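Local coordinates for putative oxygenase (Streptomyces viridochromogenes Tue57, PDB 4XAA), which probably acts as an iron- and 2-oxoglutarate-dependent oxygenase, consistent with a role in the oxidative cyclizations of orthosomycin biosynthesis, at residues 54-59 with 76-81; 41-46 with 109-114. All coordinates share one frame; numbering follows the deposited sequence.

Contact 1 (54-59 with 76-81); sequences DDYWNF and EKQDWA
Asp55 and Gln78 join the residue just before edge strand 56-59 to a surface loop through one carboxylate-to-amide hydrogen bond, and the aspartate is best followed outward atom by atom. Its CB already lies against the amide, 3.3 Å from Gln78 NE2. CG is no farther from the same nitrogen, as expected where the amide nitrogen, not the whole group, stands over the carboxylate. The branch then divides its work. Asp55 OD2 accepts a hydrogen bond from Gln78 NE2 at 2.8 Å, moderately bent with an N-H...O angle of 147°, while OD1 turns to a different donor, ND2 of Asn74.

The two flat groups meet almost perpendicularly. OD2 lies in the plane of the Gln78 amide, but NE2 stands 52° out of the carboxylate plane, so OD2 is met from above. A bend at chi2 (-60°) folds the glutamine chain and brings its amide to this position. Gln78 NE2 also donates to the backbone O of Asn74. Asn74 therefore engages both members of the pair, Asp55 through its side-chain ND2 and Gln78 through its backbone O. Two amide donors, one on each oxygen, would probably favour the ionised form of Asp55.

Tyr56 contributes a lighter touch: its CE1 lies 4.1 Å from Gln78 OE1, which approaches the ring obliquely as the two side chains pass in opposite directions.

Asp55 is also backbone-bonded to His73, just beyond strand 68-72, and Gln78 packs on Val72 within it. The arrangement is a side-chain link across the open end of a beta hairpin made by strands 56-59 and 68-72, the first of them outermost in the large sheet of this double-stranded beta helix protein.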
loop_
_atom_site.group_PDB
_atom_site.type_symbol
_atom_site.label_atom_id
_atom_site.label_comp_id
_atom_site.label_asym_id
_atom_site.label_seq_id
_atom_site.Cartn_x
_atom_site.Cartn_y
_atom_site.Cartn_z
ATOM N N ASP A 54 -14.772 -11.604 -8.150
ATOM C CA ASP A 54 -14.282 -11.936 -6.830
ATOM C C ASP A 54 -13.128 -11.037 -6.416
ATOM O O ASP A 54 -13.057 -10.610 -5.266
ATOM C CB ASP A 54 -13.861 -13.400 -6.772
ATOM C CG ASP A 54 -13.800 -13.928 -5.349
ATOM O OD1 ASP A 54 -14.889 -14.185 -4.767
ATOM O OD2 ASP A 54 -12.667 -14.078 -4.820
ATOM N N ASP A 55 -12.234 -10.742 -7.356
ATOM C CA ASP A 55 -11.096 -9.864 -7.081
ATOM C C ASP A 55 -11.452 -8.386 -6.885
ATOM O O ASP A 55 -10.634 -7.618 -6.370
ATOM C CB ASP A 55 -10.061 -9.984 -8.197
ATOM C CG ASP A 55 -9.373 -11.323 -8.193
ATOM O OD1 ASP A 55 -9.119 -11.829 -7.078
ATOM O OD2 ASP A 55 -9.115 -11.873 -9.296
ATOM N N TYR A 56 -12.648 -7.972 -7.287
ATOM C CA TYR A 56 -13.079 -6.596 -7.031
ATOM C C TYR A 56 -13.808 -6.479 -5.680
ATOM O O TYR A 56 -15.015 -6.701 -5.593
ATOM C CB TYR A 56 -13.976 -6.098 -8.157
ATOM C CG TYR A 56 -13.245 -5.714 -9.424
ATOM C CD1 TYR A 56 -12.528 -6.651 -10.148
ATOM C CD2 TYR A 56 -13.291 -4.416 -9.909
ATOM C CE1 TYR A 56 -11.878 -6.308 -11.304
ATOM C CE2 TYR A 56 -12.635 -4.063 -11.081
ATOM C CZ TYR A 56 -11.933 -5.011 -11.771
ATOM O OH TYR A 56 -11.278 -4.679 -12.935
ATOM N N TRP A 57 -13.067 -6.147 -4.628
ATOM C CA TRP A 57 -13.640 -6.052 -3.284
ATOM C C TRP A 57 -14.357 -4.735 -3.090
ATOM O O TRP A 57 -13.769 -3.670 -3.296
ATOM C CB TRP A 57 -12.570 -6.181 -2.206
ATOM C CG TRP A 57 -11.853 -7.467 -2.205
ATOM C CD1 TRP A 57 -11.932 -8.449 -3.138
ATOM C CD2 TRP A 57 -10.916 -7.915 -1.223
ATOM N NE1 TRP A 57 -11.107 -9.481 -2.801
ATOM C CE2 TRP A 57 -10.469 -9.182 -1.626
ATOM C CE3 TRP A 57 -10.400 -7.355 -0.046
ATOM C CZ2 TRP A 57 -9.536 -9.915 -0.896
ATOM C CZ3 TRP A 57 -9.480 -8.083 0.684
ATOM C CH2 TRP A 57 -9.054 -9.351 0.254
ATOM N N ASN A 58 -15.613 -4.821 -2.658
ATOM C CA ASN A 58 -16.478 -3.659 -2.526
ATOM C C ASN A 58 -17.449 -3.786 -1.346
ATOM O O ASN A 58 -17.782 -4.893 -0.927
ATOM C CB ASN A 58 -17.262 -3.452 -3.819
ATOM C CG ASN A 58 -18.155 -4.645 -4.157
ATOM O OD1 ASN A 58 -19.327 -4.688 -3.775
ATOM N ND2 ASN A 58 -17.598 -5.619 -4.866
ATOM N N PHE A 59 -17.894 -2.659 -0.795
ATOM C CA PHE A 59 -18.992 -2.710 0.158
ATOM C C PHE A 59 -20.207 -1.962 -0.374
ATOM O O PHE A 59 -20.074 -1.015 -1.148
ATOM C CB PHE A 59 -18.573 -2.167 1.526
ATOM C CG PHE A 59 -18.090 -0.741 1.515
ATOM C CD1 PHE A 59 -18.986 0.310 1.622
ATOM C CD2 PHE A 59 -16.736 -0.453 1.459
ATOM C CE1 PHE A 59 -18.545 1.616 1.640
ATOM C CE2 PHE A 59 -16.298 0.848 1.480
ATOM C CZ PHE A 59 -17.203 1.883 1.573
ATOM N N GLU A 76 -1.833 -8.798 -10.333
ATOM C CA GLU A 76 -0.947 -9.276 -11.395
ATOM C C GLU A 76 -1.627 -10.275 -12.326
ATOM O O GLU A 76 -1.079 -10.642 -13.364
ATOM C CB GLU A 76 0.312 -9.901 -10.787
ATOM C CG GLU A 76 0.186 -11.350 -10.328
ATOM C CD GLU A 76 -0.613 -11.529 -9.053
ATOM O OE1 GLU A 76 -1.288 -10.572 -8.620
ATOM O OE2 GLU A 76 -0.567 -12.641 -8.476
ATOM N N LYS A 77 -2.827 -10.706 -11.951
ATOM C CA LYS A 77 -3.591 -11.668 -12.747
ATOM C C LYS A 77 -4.633 -10.972 -13.592
ATOM O O LYS A 77 -5.307 -11.608 -14.392
ATOM C CB LYS A 77 -4.290 -12.700 -11.851
ATOM C CG LYS A 77 -3.583 -14.007 -11.730
ATOM C CD LYS A 77 -2.477 -13.950 -10.737
ATOM C CE LYS A 77 -1.953 -15.357 -10.468
ATOM N NZ LYS A 77 -0.508 -15.312 -10.077
ATOM N N GLN A 78 -4.792 -9.670 -13.396
ATOM C CA GLN A 78 -5.926 -8.989 -13.986
ATOM C C GLN A 78 -5.617 -8.652 -15.425
ATOM O O GLN A 78 -4.466 -8.656 -15.843
ATOM C CB GLN A 78 -6.287 -7.735 -13.189
ATOM C CG GLN A 78 -6.615 -7.999 -11.722
ATOM C CD GLN A 78 -7.808 -8.942 -11.520
ATOM O OE1 GLN A 78 -8.810 -8.859 -12.226
ATOM N NE2 GLN A 78 -7.693 -9.844 -10.550
ATOM N N ASP A 79 -6.654 -8.396 -16.201
ATOM C CA ASP A 79 -6.451 -8.083 -17.600
ATOM C C ASP A 79 -6.169 -6.599 -17.778
ATOM O O ASP A 79 -7.098 -5.805 -17.953
ATOM C CB ASP A 79 -7.666 -8.488 -18.434
ATOM C CG ASP A 79 -7.538 -8.053 -19.879
ATOM O OD1 ASP A 79 -6.388 -7.811 -20.330
ATOM O OD2 ASP A 79 -8.575 -7.945 -20.564
ATOM N N TRP A 80 -4.896 -6.221 -17.732
ATOM C CA TRP A 80 -4.536 -4.841 -18.026
ATOM C C TRP A 80 -3.131 -4.723 -18.574
ATOM O O TRP A 80 -2.424 -3.759 -18.299
ATOM C CB TRP A 80 -4.712 -3.956 -16.787
ATOM C CG TRP A 80 -3.913 -4.295 -15.570
ATOM C CD1 TRP A 80 -3.972 -5.441 -14.833
ATOM C CD2 TRP A 80 -2.990 -3.431 -14.894
ATOM N NE1 TRP A 80 -3.109 -5.366 -13.767
ATOM C CE2 TRP A 80 -2.504 -4.136 -13.771
ATOM C CE3 TRP A 80 -2.513 -2.137 -15.141
ATOM C CZ2 TRP A 80 -1.560 -3.588 -12.891
ATOM C CZ3 TRP A 80 -1.567 -1.594 -14.270
ATOM C CH2 TRP A 80 -1.104 -2.323 -13.157
ATOM N N ALA A 81 -2.737 -5.723 -19.354
ATOM C CA ALA A 81 -1.545 -5.641 -20.183
ATOM C C ALA A 81 -1.793 -4.579 -21.249
ATOM O O ALA A 81 -2.922 -4.413 -21.706
ATOM C CB ALA A 81 -1.239 -6.991 -20.809
#

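Contact 2 (41-46 with 109-114); sequences RLITRF and YALVLK
The large sheet of the double-stranded beta helix is covered on one face by helix 29-47, and Ile43 is the main residue through which the helix segment 41-46 meets strand 105-114. Leu111 and Leu113, two positions apart on the strand, both turn toward it. Ile43 and Leu113 reach toward each other tip to tip: Ile43 CD1 meets Leu113 CD2 at 3.5 Å, tighter than usual for two methyl groups. Behind that pair, Ile43 CG1 is 4.0 Å from both Leu113 CD1 and Leu113 CD2, so it faces the fork of the leucine.

Leu111 arrives differently, crossing the isoleucine at about a right angle and laying its CD2 4.1 Å from Ile43 CG1. Chi1 of 180° sends CG of Leu111 opposite its backbone N, and chi2 of 68° then turns CD2 to the isoleucine. No hydrogen bond spans the two segments; all three side chains are buried, and the join is purely apolar.

Around this core, Leu113 also packs on Leu69 of strand 68-72, and Ile43 on Arg208 of strand 207-215, the two strands flanking 105-114. Lys114, by contrast, reaches Ser198 and Gly199 at the end of strand 196-198 in the smaller sheet.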
loop_
_atom_site.group_PDB
_atom_site.type_symbol
_atom_site.label_atom_id
_atom_site.label_comp_id
_atom_site.label_asym_id
_atom_site.label_seq_id
_atom_site.Cartn_x
_atom_site.Cartn_y
_atom_site.Cartn_z
ATOM N N ARG A 41 -8.305 2.163 -15.838
ATOM C CA ARG A 41 -9.018 1.258 -16.732
ATOM C C ARG A 41 -9.603 0.059 -15.977
ATOM O O ARG A 41 -10.668 -0.449 -16.321
ATOM C CB ARG A 41 -8.107 0.772 -17.849
ATOM C CG ARG A 41 -8.838 -0.060 -18.887
ATOM C CD ARG A 41 -8.069 -0.099 -20.194
ATOM N NE ARG A 41 -7.035 -1.124 -20.186
ATOM C CZ ARG A 41 -5.750 -0.885 -19.963
ATOM N NH1 ARG A 41 -5.340 0.355 -19.734
ATOM N NH2 ARG A 41 -4.877 -1.891 -19.978
ATOM N N LEU A 42 -8.908 -0.383 -14.940
ATOM C CA LEU A 42 -9.410 -1.465 -14.129
ATOM C C LEU A 42 -10.626 -0.992 -13.356
ATOM O O LEU A 42 -11.625 -1.719 -13.232
ATOM C CB LEU A 42 -8.336 -1.966 -13.171
ATOM C CG LEU A 42 -7.253 -2.826 -13.802
ATOM C CD1 LEU A 42 -6.195 -3.115 -12.768
ATOM C CD2 LEU A 42 -7.857 -4.105 -14.340
ATOM N N ILE A 43 -10.537 0.237 -12.848
ATOM C CA ILE A 43 -11.545 0.757 -11.944
ATOM C C ILE A 43 -12.817 1.095 -12.695
ATOM O O ILE A 43 -13.905 0.787 -12.230
ATOM C CB ILE A 43 -11.047 1.989 -11.185
ATOM C CG1 ILE A 43 -9.951 1.603 -10.191
ATOM C CG2 ILE A 43 -12.166 2.625 -10.401
ATOM C CD1 ILE A 43 -9.078 2.782 -9.780
ATOM N N THR A 44 -12.690 1.710 -13.862
ATOM C CA THR A 44 -13.872 2.115 -14.613
ATOM C C THR A 44 -14.731 0.933 -15.052
ATOM O O THR A 44 -15.912 1.111 -15.326
ATOM C CB THR A 44 -13.517 2.928 -15.871
ATOM O OG1 THR A 44 -12.888 2.069 -16.819
ATOM C CG2 THR A 44 -12.600 4.077 -15.541
ATOM N N ARG A 45 -14.158 -0.263 -15.135
ATOM C CA ARG A 45 -14.954 -1.441 -15.496
ATOM C C ARG A 45 -15.952 -1.750 -14.395
ATOM O O ARG A 45 -17.099 -2.108 -14.647
ATOM C CB ARG A 45 -14.069 -2.655 -15.752
ATOM C CG ARG A 45 -13.303 -2.567 -17.045
ATOM C CD ARG A 45 -12.188 -3.596 -17.097
ATOM N NE ARG A 45 -11.417 -3.479 -18.327
ATOM C CZ ARG A 45 -10.300 -4.152 -18.579
ATOM N NH1 ARG A 45 -9.804 -4.995 -17.682
ATOM N NH2 ARG A 45 -9.677 -3.981 -19.731
ATOM N N PHE A 46 -15.497 -1.604 -13.161
ATOM C CA PHE A 46 -16.373 -1.773 -12.034
ATOM C C PHE A 46 -17.385 -0.638 -11.971
ATOM O O PHE A 46 -18.599 -0.860 -11.937
ATOM C CB PHE A 46 -15.575 -1.823 -10.734
ATOM C CG PHE A 46 -16.427 -2.039 -9.526
ATOM C CD1 PHE A 46 -17.020 -0.968 -8.878
ATOM C CD2 PHE A 46 -16.644 -3.321 -9.037
ATOM C CE1 PHE A 46 -17.817 -1.174 -7.774
ATOM C CE2 PHE A 46 -17.429 -3.520 -7.933
ATOM C CZ PHE A 46 -18.018 -2.442 -7.301
ATOM N N TYR A 109 0.024 -8.879 -5.084
ATOM C CA TYR A 109 -0.134 -7.634 -5.801
ATOM C C TYR A 109 -1.557 -7.168 -5.623
ATOM O O TYR A 109 -2.489 -7.927 -5.876
ATOM C CB TYR A 109 0.153 -7.809 -7.296
ATOM C CG TYR A 109 1.475 -8.450 -7.666
ATOM C CD1 TYR A 109 1.674 -9.814 -7.515
ATOM C CD2 TYR A 109 2.503 -7.696 -8.220
ATOM C CE1 TYR A 109 2.869 -10.412 -7.867
ATOM C CE2 TYR A 109 3.705 -8.285 -8.589
ATOM C CZ TYR A 109 3.886 -9.646 -8.414
ATOM O OH TYR A 109 5.071 -10.251 -8.778
ATOM N N ALA A 110 -1.744 -5.919 -5.232
ATOM C CA ALA A 110 -3.096 -5.415 -5.085
ATOM C C ALA A 110 -3.197 -3.958 -5.466
ATOM O O ALA A 110 -2.253 -3.181 -5.308
ATOM C CB ALA A 110 -3.606 -5.625 -3.632
ATOM N N LEU A 111 -4.363 -3.593 -5.972
ATOM C CA LEU A 111 -4.721 -2.196 -6.096
ATOM C C LEU A 111 -5.702 -1.850 -4.977
ATOM O O LEU A 111 -6.806 -2.398 -4.913
ATOM C CB LEU A 111 -5.328 -1.915 -7.467
ATOM C CG LEU A 111 -5.790 -0.505 -7.826
ATOM C CD1 LEU A 111 -4.631 0.472 -7.970
ATOM C CD2 LEU A 111 -6.619 -0.537 -9.097
ATOM N N VAL A 112 -5.283 -0.969 -4.074
ATOM C CA VAL A 112 -6.189 -0.448 -3.070
ATOM C C VAL A 112 -6.573 0.987 -3.440
ATOM O O VAL A 112 -5.816 1.713 -4.114
ATOM C CB VAL A 112 -5.582 -0.523 -1.667
ATOM C CG1 VAL A 112 -4.811 -1.828 -1.523
ATOM C CG2 VAL A 112 -4.675 0.650 -1.418
ATOM N N LEU A 113 -7.780 1.362 -3.018
ATOM C CA LEU A 113 -8.498 2.493 -3.590
ATOM C C LEU A 113 -9.318 3.227 -2.580
ATOM O O LEU A 113 -10.028 2.599 -1.785
ATOM C CB LEU A 113 -9.469 2.036 -4.680
ATOM C CG LEU A 113 -8.975 1.014 -5.675
ATOM C CD1 LEU A 113 -10.141 0.431 -6.372
ATOM C CD2 LEU A 113 -8.086 1.760 -6.630
ATOM N N LYS A 114 -9.259 4.552 -2.658
ATOM C CA LYS A 114 -10.220 5.417 -1.998
ATOM C C LYS A 114 -11.036 6.139 -3.058
ATOM O O LYS A 114 -10.521 7.051 -3.695
ATOM C CB LYS A 114 -9.520 6.433 -1.100
ATOM C CG LYS A 114 -8.566 5.843 -0.077
ATOM C CD LYS A 114 -9.296 5.058 1.015
ATOM C CE LYS A 114 -8.288 4.491 2.018
ATOM N NZ LYS A 114 -8.908 4.210 3.334
#

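Contact 1 is nested within the chain loop closed by contact 2, and the centres of the two lie only about 7 Å apart. Helix 29-47 probably bonds to both segments of contact 1: Leu42 O accepts from Tyr56 OH at 3.0 Å, and Arg45 NH1 donates to Asp79 O at 2.8 Å. The same helix segment thus packs apolar atoms on strand 105-114 and makes polar bonds to the sheet edge and the loop 76-81. Neither contact supplies a ligand to the nickel, which His125, Asp127 and His196 hold; the side chain of Leu111 is about 13 Å from the ion, so contact 2 is structural packing away from the metal site.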